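Local coordinates for protein arginine N-methyltransferase SFM1 (Saccharomyces cerevisiae, PDB 5C77), which transfers a methyl group from S-adenosyl-L-methionine to one arginine of ribosomal protein S3, producing monomethylarginine, at residues 5-10 with 32-37; 102-107 with 142-147. All blocks are in the same frame, centred on the assembly; numbering follows the deposited sequence.

Contact 1 pairs two parallel strands and contact 2 packs a helix on a strand of the same sheet; their centres lie about 12 Å apart. Strands 3-6 and 101-108 are neighbours in the sheet, and Glu6 N probably donates a hydrogen bond to Phe104 O at 3.0 Å. On the helix-covered side, Ile5 CD1 meets Ile144 CD1 at 3.6 Å, so the hydrophobic layers of both contacts merge. Both also border S-adenosyl-L-homocysteine. Met8, just past the end of strand 3-6, packs its CG against Gly105 O at 3.3 Å and faces the amino acid part of the ligand, while residues 104-107 follow it from ribose to carboxylate.

Contact 1 of 2, residues 5-10 with 32-37; sequences IEHMEE and LILSSL. With SAH (S-adenosyl-L-homocysteine), chain C.
The carbonyl oxygen of Ile5 accepts a nearly straight hydrogen bond from Ser35 N, 2.8 Å long with 171° at the hydrogen, and a weaker CA-H contact from Leu34. The CD1 methyl of Leu34 is packed alongside, 3.3 Å from Ile5 O. Ile5 N to Ile33 O and His7 N to Ser35 O, at 2.9 and 3.1 Å, complete the parallel ladder. This is the strand pair of a right-handed beta-alpha-beta unit, strand 3-6, helix 14-27 and strand 32-35, in the alpha/beta sheet of a SPOUT-clan methyltransferase.

Side chains alternate between the two surfaces. Toward helix 14-27 lie Ile5, Leu32 and Leu34, branched aliphatics suited to a dry layer: Leu32 CD1 rests 3.7 Å from Ile5 CG1, and Leu34 CD1 lies 3.9 Å from Ile5 CB. Tyr20 of that helix touches both Ile5 and Leu34. His7 CB meets Leu34 CD1 and Leu37 CD1. With CG swung away from the backbone N (chi1 -176°), the His7 ring stacks with Phe12 and engages both nitrogens, ND1 with Tyr20 OH and NE2 with Gly11 O.

Glu6 and Ser35 occupy the other surface, where small hydroxyl side chains suit a buried carboxylate. Glu6 bends at chi2 (-74°), bringing its acid group back over the adjacent strand. Glu6 OE1 forms a salt bridge with Arg116 and accepts a hydrogen bond from Ser36 OG, whose modelled length is too short to be taken literally, whereas Glu6 OE2 lies 2.6 Å from Ser35 OG.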
ATOM      1  N   ILE A   5       1.855 -14.251   1.260  1.00 33.83           N
ATOM      2  CA  ILE A   5       0.797 -15.204   0.970  1.00 35.36           C
ATOM      3  C   ILE A   5       1.340 -16.492   0.388  1.00 36.77           C
ATOM      4  O   ILE A   5       2.012 -16.486  -0.638  1.00 36.19           O
ATOM      5  CB  ILE A   5      -0.253 -14.633   0.012  1.00 35.05           C
ATOM      6  CG1 ILE A   5      -0.891 -13.373   0.603  1.00 34.72           C
ATOM      7  CG2 ILE A   5      -1.324 -15.673  -0.255  1.00 34.83           C
ATOM      8  CD1 ILE A   5      -1.874 -12.718  -0.345  1.00 34.78           C
ATOM      9  N   GLU A   6       1.056 -17.598   1.060  1.00 41.16           N
ATOM     10  CA  GLU A   6       1.346 -18.912   0.511  1.00 44.80           C
ATOM     11  C   GLU A   6       0.292 -19.180  -0.541  1.00 44.32           C
ATOM     12  O   GLU A   6      -0.897 -19.178  -0.236  1.00 46.66           O
ATOM     13  CB  GLU A   6       1.250 -19.970   1.603  1.00 49.17           C
ATOM     14  CG  GLU A   6       2.142 -19.705   2.796  1.00 54.49           C
ATOM     15  CD  GLU A   6       3.600 -19.987   2.487  1.00 58.83           C
ATOM     16  OE1 GLU A   6       3.871 -21.063   1.914  1.00 60.06           O
ATOM     17  OE2 GLU A   6       4.466 -19.138   2.809  1.00 61.87           O
ATOM     18  N   HIS A   7       0.711 -19.391  -1.780  1.00 44.49           N
ATOM     19  CA  HIS A   7      -0.252 -19.591  -2.850  1.00 45.92           C
ATOM     20  C   HIS A   7      -1.044 -20.881  -2.608  1.00 48.48           C
ATOM     21  O   HIS A   7      -0.465 -21.968  -2.585  1.00 49.49           O
ATOM     22  CB  HIS A   7       0.440 -19.606  -4.214  1.00 43.85           C
ATOM     23  CG  HIS A   7      -0.512 -19.716  -5.362  1.00 42.66           C
ATOM     24  ND1 HIS A   7      -1.594 -18.877  -5.511  1.00 41.71           N
ATOM     25  CD2 HIS A   7      -0.558 -20.580  -6.403  1.00 42.75           C
ATOM     26  CE1 HIS A   7      -2.264 -19.215  -6.599  1.00 43.35           C
ATOM     27  NE2 HIS A   7      -1.657 -20.246  -7.157  1.00 42.99           N
ATOM     28  N   MET A   8      -2.363 -20.743  -2.418  1.00 51.66           N
ATOM     29  CA  MET A   8      -3.235 -21.856  -2.010  1.00 54.31           C
ATOM     30  C   MET A   8      -4.059 -22.524  -3.117  1.00 54.44           C
ATOM     31  O   MET A   8      -5.192 -22.945  -2.877  1.00 55.61           O
ATOM     32  CB  MET A   8      -4.194 -21.413  -0.895  1.00 55.59           C
ATOM     33  CG  MET A   8      -3.607 -21.384   0.516  1.00 58.32           C
ATOM     34  SD  MET A   8      -2.835 -22.921   1.091  1.00 56.14           S
ATOM     35  CE  MET A   8      -1.118 -22.583   0.680  1.00 59.64           C
ATOM     36  N   GLU A   9      -3.504 -22.626  -4.317  1.00 57.07           N
ATOM     37  CA  GLU A   9      -4.166 -23.374  -5.383  1.00 57.64           C
ATOM     38  C   GLU A   9      -3.200 -23.749  -6.497  1.00 57.67           C
ATOM     39  O   GLU A   9      -2.063 -23.287  -6.522  1.00 58.10           O
ATOM     40  CB  GLU A   9      -5.385 -22.618  -5.934  1.00 57.84           C
ATOM     41  CG  GLU A   9      -5.105 -21.230  -6.506  1.00 58.00           C
ATOM     42  CD  GLU A   9      -6.375 -20.557  -7.019  1.00 58.25           C
ATOM     43  OE1 GLU A   9      -6.626 -20.608  -8.243  1.00 56.83           O
ATOM     44  OE2 GLU A   9      -7.128 -19.990  -6.194  1.00 59.71           O
ATOM     45  N   GLU A  10      -3.653 -24.616  -7.394  1.00 59.26           N
ATOM     46  CA  GLU A  10      -2.875 -24.995  -8.570  1.00 59.07           C
ATOM     47  C   GLU A  10      -3.256 -24.082  -9.728  1.00 55.46           C
ATOM     48  O   GLU A  10      -4.432 -23.985 -10.086  1.00 53.60           O
ATOM     49  CB  GLU A  10      -3.133 -26.453  -8.947  1.00 62.39           C
ATOM     50  CG  GLU A  10      -2.520 -26.852 -10.282  1.00 65.77           C
ATOM     51  CD  GLU A  10      -3.412 -27.799 -11.074  1.00 67.99           C
ATOM     52  OE1 GLU A  10      -4.526 -28.102 -10.589  1.00 68.94           O
ATOM     53  OE2 GLU A  10      -3.001 -28.237 -12.179  1.00 69.77           O
ATOM     54  N   LEU A  32       3.892  -7.086  -0.512  1.00 36.48           N
ATOM     55  CA  LEU A  32       3.341  -8.423  -0.618  1.00 36.81           C
ATOM     56  C   LEU A  32       4.346  -9.367  -1.260  1.00 36.16           C
ATOM     57  O   LEU A  32       4.879  -9.075  -2.317  1.00 37.96           O
ATOM     58  CB  LEU A  32       2.064  -8.402  -1.456  1.00 36.42           C
ATOM     59  CG  LEU A  32       1.408  -9.781  -1.598  1.00 37.36           C
ATOM     60  CD1 LEU A  32       0.984 -10.320  -0.225  1.00 35.60           C
ATOM     61  CD2 LEU A  32       0.234  -9.731  -2.561  1.00 38.16           C
ATOM     62  N   ILE A  33       4.615 -10.497  -0.627  1.00 35.49           N
ATOM     63  CA  ILE A  33       5.325 -11.561  -1.323  1.00 36.15           C
ATOM     64  C   ILE A  33       4.429 -12.787  -1.476  1.00 35.36           C
ATOM     65  O   ILE A  33       3.886 -13.296  -0.501  1.00 35.26           O
ATOM     66  CB  ILE A  33       6.672 -11.938  -0.656  1.00 36.80           C
ATOM     67  CG1 ILE A  33       7.724 -10.851  -0.906  1.00 37.95           C
ATOM     68  CG2 ILE A  33       7.207 -13.225  -1.243  1.00 36.93           C
ATOM     69  CD1 ILE A  33       7.673  -9.683   0.044  1.00 40.19           C
ATOM     70  N   LEU A  34       4.249 -13.236  -2.712  1.00 35.61           N
ATOM     71  CA  LEU A  34       3.553 -14.496  -2.970  1.00 35.80           C
ATOM     72  C   LEU A  34       4.582 -15.633  -2.952  1.00 35.58           C
ATOM     73  O   LEU A  34       5.504 -15.660  -3.770  1.00 35.87           O
ATOM     74  CB  LEU A  34       2.816 -14.446  -4.315  1.00 35.31           C
ATOM     75  CG  LEU A  34       1.877 -15.632  -4.587  1.00 35.88           C
ATOM     76  CD1 LEU A  34       0.736 -15.705  -3.566  1.00 35.97           C
ATOM     77  CD2 LEU A  34       1.335 -15.591  -6.001  1.00 34.17           C
ATOM     78  N   SER A  35       4.439 -16.559  -2.010  1.00 36.59           N
ATOM     79  CA  SER A  35       5.458 -17.582  -1.813  1.00 37.07           C
ATOM     80  C   SER A  35       4.983 -19.018  -2.065  1.00 38.44           C
ATOM     81  O   SER A  35       3.799 -19.269  -2.318  1.00 37.28           O
ATOM     82  CB  SER A  35       6.034 -17.474  -0.410  1.00 36.87           C
ATOM     83  OG  SER A  35       5.096 -17.948   0.538  1.00 38.19           O
ATOM     84  N   SER A  36       5.940 -19.944  -2.012  1.00 41.52           N
ATOM     85  CA  SER A  36       5.691 -21.387  -2.099  1.00 43.72           C
ATOM     86  C   SER A  36       4.994 -21.825  -3.363  1.00 44.53           C
ATOM     87  O   SER A  36       4.204 -22.759  -3.332  1.00 45.82           O
ATOM     88  CB  SER A  36       4.881 -21.885  -0.904  1.00 44.17           C
ATOM     89  OG  SER A  36       5.609 -21.745   0.304  1.00 47.79           O
ATOM     90  N   LEU A  37       5.269 -21.153  -4.468  1.00 45.53           N
ATOM     91  CA  LEU A  37       4.697 -21.566  -5.735  1.00 48.56           C
ATOM     92  C   LEU A  37       5.411 -22.835  -6.161  1.00 50.85           C
ATOM     93  O   LEU A  37       6.513 -23.101  -5.676  1.00 52.80           O
ATOM     94  CB  LEU A  37       4.874 -20.472  -6.789  1.00 48.38           C
ATOM     95  CG  LEU A  37       3.767 -19.421  -6.863  1.00 48.66           C
ATOM     96  CD1 LEU A  37       3.935 -18.337  -5.797  1.00 49.96           C
ATOM     97  CD2 LEU A  37       3.755 -18.817  -8.237  1.00 47.69           C
TER
HETATM   98  N   SAH C 301      -8.036 -21.349  -1.450  1.00 80.67           N
HETATM   99  CA  SAH C 301      -7.661 -21.185  -0.048  1.00 80.34           C
HETATM  100  CB  SAH C 301      -8.182 -19.853   0.494  1.00 77.10           C
HETATM  101  CG  SAH C 301      -7.468 -19.344   1.746  1.00 74.52           C
HETATM  102  SD  SAH C 301      -8.160 -17.810   2.427  1.00 73.02           S
HETATM  103  C   SAH C 301      -8.161 -22.365   0.793  1.00 80.62           C
HETATM  104  O   SAH C 301      -7.882 -22.459   1.992  1.00 80.71           O
HETATM  105  OXT SAH C 301      -8.852 -23.259   0.291  1.00 82.47           O
HETATM  106  C5' SAH C 301      -7.821 -18.421   4.094  1.00 62.36           C
HETATM  107  C4' SAH C 301      -6.667 -17.694   4.773  1.00 56.12           C
HETATM  108  O4' SAH C 301      -7.055 -16.394   5.185  1.00 51.19           O
HETATM  109  C3' SAH C 301      -6.232 -18.459   6.014  1.00 53.86           C
HETATM  110  O3' SAH C 301      -5.073 -19.199   5.743  1.00 55.81           O
HETATM  111  C2' SAH C 301      -5.904 -17.396   7.022  1.00 52.42           C
HETATM  112  O2' SAH C 301      -4.534 -17.058   6.911  1.00 52.21           O
HETATM  113  C1' SAH C 301      -6.710 -16.211   6.548  1.00 49.31           C
HETATM  114  N9  SAH C 301      -7.917 -16.085   7.384  1.00 45.42           N
HETATM  115  C8  SAH C 301      -9.222 -16.165   6.978  1.00 43.64           C
HETATM  116  N7  SAH C 301     -10.022 -15.992   8.050  1.00 41.70           N
HETATM  117  C5  SAH C 301      -9.247 -15.806   9.140  1.00 41.91           C
HETATM  118  C6  SAH C 301      -9.535 -15.583  10.485  1.00 41.03           C
HETATM  119  N6  SAH C 301     -10.792 -15.519  10.912  1.00 39.85           N
HETATM  120  N1  SAH C 301      -8.499 -15.429  11.382  1.00 40.54           N
HETATM  121  C2  SAH C 301      -7.191 -15.488  10.961  1.00 40.60           C
HETATM  122  N3  SAH C 301      -6.911 -15.713   9.634  1.00 42.42           N
HETATM  123  C4  SAH C 301      -7.918 -15.863   8.736  1.00 43.67           C

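Contact 2 of 2, residues 102-107 with 142-147; sequences FVFGGI and TAIRTT. With SAH (S-adenosyl-L-homocysteine), chain C.
Phe104 reaches from its strand to helix 140-151, passing the ligand on the way. Its CB lies 3.9 Å from O2' of S-adenosyl-L-homocysteine, and CD2 comes closer to the same ribose hydroxyl, at 3.6 Å. Farther out, CE2 touches Ala143 CB at 3.8 Å. CE1 and CZ lie under Ile144, whose CG1 sits over one face of the ring, 3.9 Å from the centroid and 28° off the normal, a CH-pi contact. CZ, at the tip, also has Thr147 OG1 beside it, near the plane at the ring edge. With chi1 at -60°, CG stands opposite the carbonyl carbon and the ring is carried out toward the helix.

Residue size fits each place. Ala143, with a single methyl, lets the helix approach both this ring and the ribose, its CB being 4.0 Å from C1' of the ligand. Thr147 serves two roles: OG1 turns back to hydrogen-bond Ala143 O at 2.9 Å, reaching that oxygen from the face opposite Thr147 N, while CG2 lies over the face of Phe102 in a second CH-pi contact. With its hydrogen bonding met inside the helix, the hydroxyl can probably lie beside the aromatic rings at little cost.

At the break within strand 101-108, Gly106 adopts backbone angles that call for glycine and lies close against the ligand carboxylate. Ile107 N then donates a nearly straight bond to the ligand O at 2.9 Å.

The 142-147 turns of helix 140-151 run nearly antiparallel to strand 102-104 (165°), the axes approaching to 10.6 Å; the helix packs beside helix 14-27 through Ile144, covering strand 101-108 and its neighbours 3-6 and 80-83.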
ATOM      1  N   PHE A 102       3.544 -10.968   8.209  1.00 34.36           N
ATOM      2  CA  PHE A 102       2.228 -11.554   8.409  1.00 33.88           C
ATOM      3  C   PHE A 102       1.947 -12.603   7.355  1.00 33.45           C
ATOM      4  O   PHE A 102       1.814 -12.298   6.173  1.00 33.55           O
ATOM      5  CB  PHE A 102       1.169 -10.468   8.407  1.00 33.90           C
ATOM      6  CG  PHE A 102       1.271  -9.570   9.577  1.00 34.50           C
ATOM      7  CD1 PHE A 102       2.110  -8.468   9.546  1.00 34.00           C
ATOM      8  CD2 PHE A 102       0.582  -9.856  10.734  1.00 34.52           C
ATOM      9  CE1 PHE A 102       2.244  -7.652  10.640  1.00 34.32           C
ATOM     10  CE2 PHE A 102       0.701  -9.034  11.838  1.00 35.27           C
ATOM     11  CZ  PHE A 102       1.540  -7.930  11.794  1.00 34.21           C
ATOM     12  N   VAL A 103       1.860 -13.848   7.797  1.00 33.95           N
ATOM     13  CA  VAL A 103       1.796 -14.979   6.882  1.00 34.55           C
ATOM     14  C   VAL A 103       0.381 -15.550   6.770  1.00 34.83           C
ATOM     15  O   VAL A 103      -0.334 -15.708   7.763  1.00 34.79           O
ATOM     16  CB  VAL A 103       2.815 -16.080   7.283  1.00 33.94           C
ATOM     17  CG1 VAL A 103       2.810 -17.225   6.283  1.00 33.72           C
ATOM     18  CG2 VAL A 103       4.207 -15.483   7.398  1.00 33.14           C
ATOM     19  N   PHE A 104      -0.011 -15.831   5.537  1.00 35.91           N
ATOM     20  CA  PHE A 104      -1.306 -16.401   5.257  1.00 37.05           C
ATOM     21  C   PHE A 104      -1.101 -17.775   4.656  1.00 39.72           C
ATOM     22  O   PHE A 104      -0.444 -17.923   3.616  1.00 40.90           O
ATOM     23  CB  PHE A 104      -2.099 -15.479   4.341  1.00 35.21           C
ATOM     24  CG  PHE A 104      -2.334 -14.122   4.937  1.00 34.99           C
ATOM     25  CD1 PHE A 104      -1.345 -13.155   4.905  1.00 34.26           C
ATOM     26  CD2 PHE A 104      -3.527 -13.826   5.562  1.00 35.10           C
ATOM     27  CE1 PHE A 104      -1.548 -11.919   5.474  1.00 34.29           C
ATOM     28  CE2 PHE A 104      -3.736 -12.592   6.125  1.00 34.79           C
ATOM     29  CZ  PHE A 104      -2.748 -11.635   6.082  1.00 34.96           C
ATOM     30  N   GLY A 105      -1.622 -18.780   5.360  1.00 41.57           N
ATOM     31  CA  GLY A 105      -1.580 -20.165   4.922  1.00 43.06           C
ATOM     32  C   GLY A 105      -2.925 -20.552   4.346  1.00 45.04           C
ATOM     33  O   GLY A 105      -3.451 -19.849   3.485  1.00 45.10           O
ATOM     34  N   GLY A 106      -3.495 -21.647   4.837  1.00 46.29           N
ATOM     35  CA  GLY A 106      -4.795 -22.095   4.372  1.00 48.42           C
ATOM     36  C   GLY A 106      -4.870 -23.596   4.138  1.00 50.70           C
ATOM     37  O   GLY A 106      -4.095 -24.370   4.714  1.00 50.38           O
ATOM     38  N   ILE A 107      -5.819 -24.004   3.297  1.00 50.40           N
ATOM     39  CA  ILE A 107      -5.964 -25.400   2.904  1.00 50.52           C
ATOM     40  C   ILE A 107      -5.777 -25.522   1.400  1.00 51.04           C
ATOM     41  O   ILE A 107      -6.514 -24.917   0.627  1.00 53.33           O
ATOM     42  CB  ILE A 107      -7.347 -25.980   3.292  1.00 49.80           C
ATOM     43  CG1 ILE A 107      -7.564 -25.919   4.803  1.00 49.84           C
ATOM     44  CG2 ILE A 107      -7.463 -27.408   2.838  1.00 49.35           C
ATOM     45  CD1 ILE A 107      -8.654 -24.950   5.219  1.00 49.89           C
ATOM     46  N   THR A 142      -9.891  -9.726   2.422  1.00 33.64           N
ATOM     47  CA  THR A 142     -10.523  -9.277   3.654  1.00 31.83           C
ATOM     48  C   THR A 142      -9.583  -9.444   4.837  1.00 31.39           C
ATOM     49  O   THR A 142      -9.458  -8.558   5.667  1.00 31.40           O
ATOM     50  CB  THR A 142     -11.807 -10.063   3.946  1.00 31.57           C
ATOM     51  OG1 THR A 142     -12.738  -9.850   2.881  1.00 32.01           O
ATOM     52  CG2 THR A 142     -12.436  -9.615   5.256  1.00 31.12           C
ATOM     53  N   ALA A 143      -8.929 -10.593   4.910  1.00 30.50           N
ATOM     54  CA  ALA A 143      -8.036 -10.883   6.019  1.00 31.13           C
ATOM     55  C   ALA A 143      -6.879  -9.887   6.004  1.00 31.37           C
ATOM     56  O   ALA A 143      -6.452  -9.384   7.042  1.00 31.36           O
ATOM     57  CB  ALA A 143      -7.535 -12.333   5.962  1.00 30.05           C
ATOM     58  N   ILE A 144      -6.403  -9.571   4.811  1.00 32.15           N
ATOM     59  CA  ILE A 144      -5.331  -8.607   4.686  1.00 32.47           C
ATOM     60  C   ILE A 144      -5.802  -7.186   5.013  1.00 32.62           C
ATOM     61  O   ILE A 144      -5.101  -6.438   5.694  1.00 34.06           O
ATOM     62  CB  ILE A 144      -4.654  -8.724   3.315  1.00 32.44           C
ATOM     63  CG1 ILE A 144      -3.894 -10.049   3.262  1.00 32.89           C
ATOM     64  CG2 ILE A 144      -3.705  -7.537   3.050  1.00 32.88           C
ATOM     65  CD1 ILE A 144      -3.182 -10.278   1.986  1.00 34.41           C
ATOM     66  N   ARG A 145      -7.000  -6.834   4.560  1.00 32.23           N
ATOM     67  CA  ARG A 145      -7.549  -5.510   4.820  1.00 32.33           C
ATOM     68  C   ARG A 145      -7.701  -5.304   6.325  1.00 32.53           C
ATOM     69  O   ARG A 145      -7.396  -4.236   6.867  1.00 33.13           O
ATOM     70  CB  ARG A 145      -8.894  -5.369   4.118  1.00 32.80           C
ATOM     71  CG  ARG A 145      -9.556  -4.007   4.259  1.00 33.33           C
ATOM     72  CD  ARG A 145     -10.575  -3.758   3.138  1.00 33.37           C
ATOM     73  NE  ARG A 145     -11.003  -4.997   2.492  1.00 34.30           N
ATOM     74  CZ  ARG A 145     -10.653  -5.364   1.260  1.00 35.29           C
ATOM     75  NH1 ARG A 145      -9.875  -4.581   0.528  1.00 34.77           N
ATOM     76  NH2 ARG A 145     -11.087  -6.515   0.754  1.00 36.53           N
ATOM     77  N   THR A 146      -8.147  -6.363   6.989  1.00 31.48           N
ATOM     78  CA  THR A 146      -8.303  -6.381   8.430  1.00 30.79           C
ATOM     79  C   THR A 146      -6.960  -6.280   9.149  1.00 30.96           C
ATOM     80  O   THR A 146      -6.819  -5.487  10.075  1.00 31.08           O
ATOM     81  CB  THR A 146      -9.050  -7.651   8.896  1.00 29.58           C
ATOM     82  OG1 THR A 146     -10.391  -7.617   8.399  1.00 29.19           O
ATOM     83  CG2 THR A 146      -9.099  -7.715  10.398  1.00 28.59           C
ATOM     84  N   THR A 147      -5.986  -7.087   8.738  1.00 30.71           N
ATOM     85  CA  THR A 147      -4.672  -7.022   9.352  1.00 32.18           C
ATOM     86  C   THR A 147      -4.164  -5.593   9.262  1.00 32.67           C
ATOM     87  O   THR A 147      -3.635  -5.052  10.221  1.00 32.50           O
ATOM     88  CB  THR A 147      -3.660  -7.939   8.662  1.00 32.46           C
ATOM     89  OG1 THR A 147      -4.113  -9.287   8.728  1.00 33.83           O
ATOM     90  CG2 THR A 147      -2.301  -7.843   9.338  1.00 31.86           C
TER
HETATM   91  N   SAH C 301      -8.036 -21.349  -1.450  1.00 80.67           N
HETATM   92  CA  SAH C 301      -7.661 -21.185  -0.048  1.00 80.34           C
HETATM   93  CB  SAH C 301      -8.182 -19.853   0.494  1.00 77.10           C
HETATM   94  CG  SAH C 301      -7.468 -19.344   1.746  1.00 74.52           C
HETATM   95  SD  SAH C 301      -8.160 -17.810   2.427  1.00 73.02           S
HETATM   96  C   SAH C 301      -8.161 -22.365   0.793  1.00 80.62           C
HETATM   97  O   SAH C 301      -7.882 -22.459   1.992  1.00 80.71           O
HETATM   98  OXT SAH C 301      -8.852 -23.259   0.291  1.00 82.47           O
HETATM   99  C5' SAH C 301      -7.821 -18.421   4.094  1.00 62.36           C
HETATM  100  C4' SAH C 301      -6.667 -17.694   4.773  1.00 56.12           C
HETATM  101  O4' SAH C 301      -7.055 -16.394   5.185  1.00 51.19           O
HETATM  102  C3' SAH C 301      -6.232 -18.459   6.014  1.00 53.86           C
HETATM  103  O3' SAH C 301      -5.073 -19.199   5.743  1.00 55.81           O
HETATM  104  C2' SAH C 301      -5.904 -17.396   7.022  1.00 52.42           C
HETATM  105  O2' SAH C 301      -4.534 -17.058   6.911  1.00 52.21           O
HETATM  106  C1' SAH C 301      -6.710 -16.211   6.548  1.00 49.31           C
HETATM  107  N9  SAH C 301      -7.917 -16.085   7.384  1.00 45.42           N
HETATM  108  C8  SAH C 301      -9.222 -16.165   6.978  1.00 43.64           C
HETATM  109  N7  SAH C 301     -10.022 -15.992   8.050  1.00 41.70           N
HETATM  110  C5  SAH C 301      -9.247 -15.806   9.140  1.00 41.91           C
HETATM  111  C6  SAH C 301      -9.535 -15.583  10.485  1.00 41.03           C
HETATM  112  N6  SAH C 301     -10.792 -15.519  10.912  1.00 39.85           N
HETATM  113  N1  SAH C 301      -8.499 -15.429  11.382  1.00 40.54           N
HETATM  114  C2  SAH C 301      -7.191 -15.488  10.961  1.00 40.60           C
HETATM  115  N3  SAH C 301      -6.911 -15.713   9.634  1.00 42.42           N
HETATM  116  C4  SAH C 301      -7.918 -15.863   8.736  1.00 43.67           C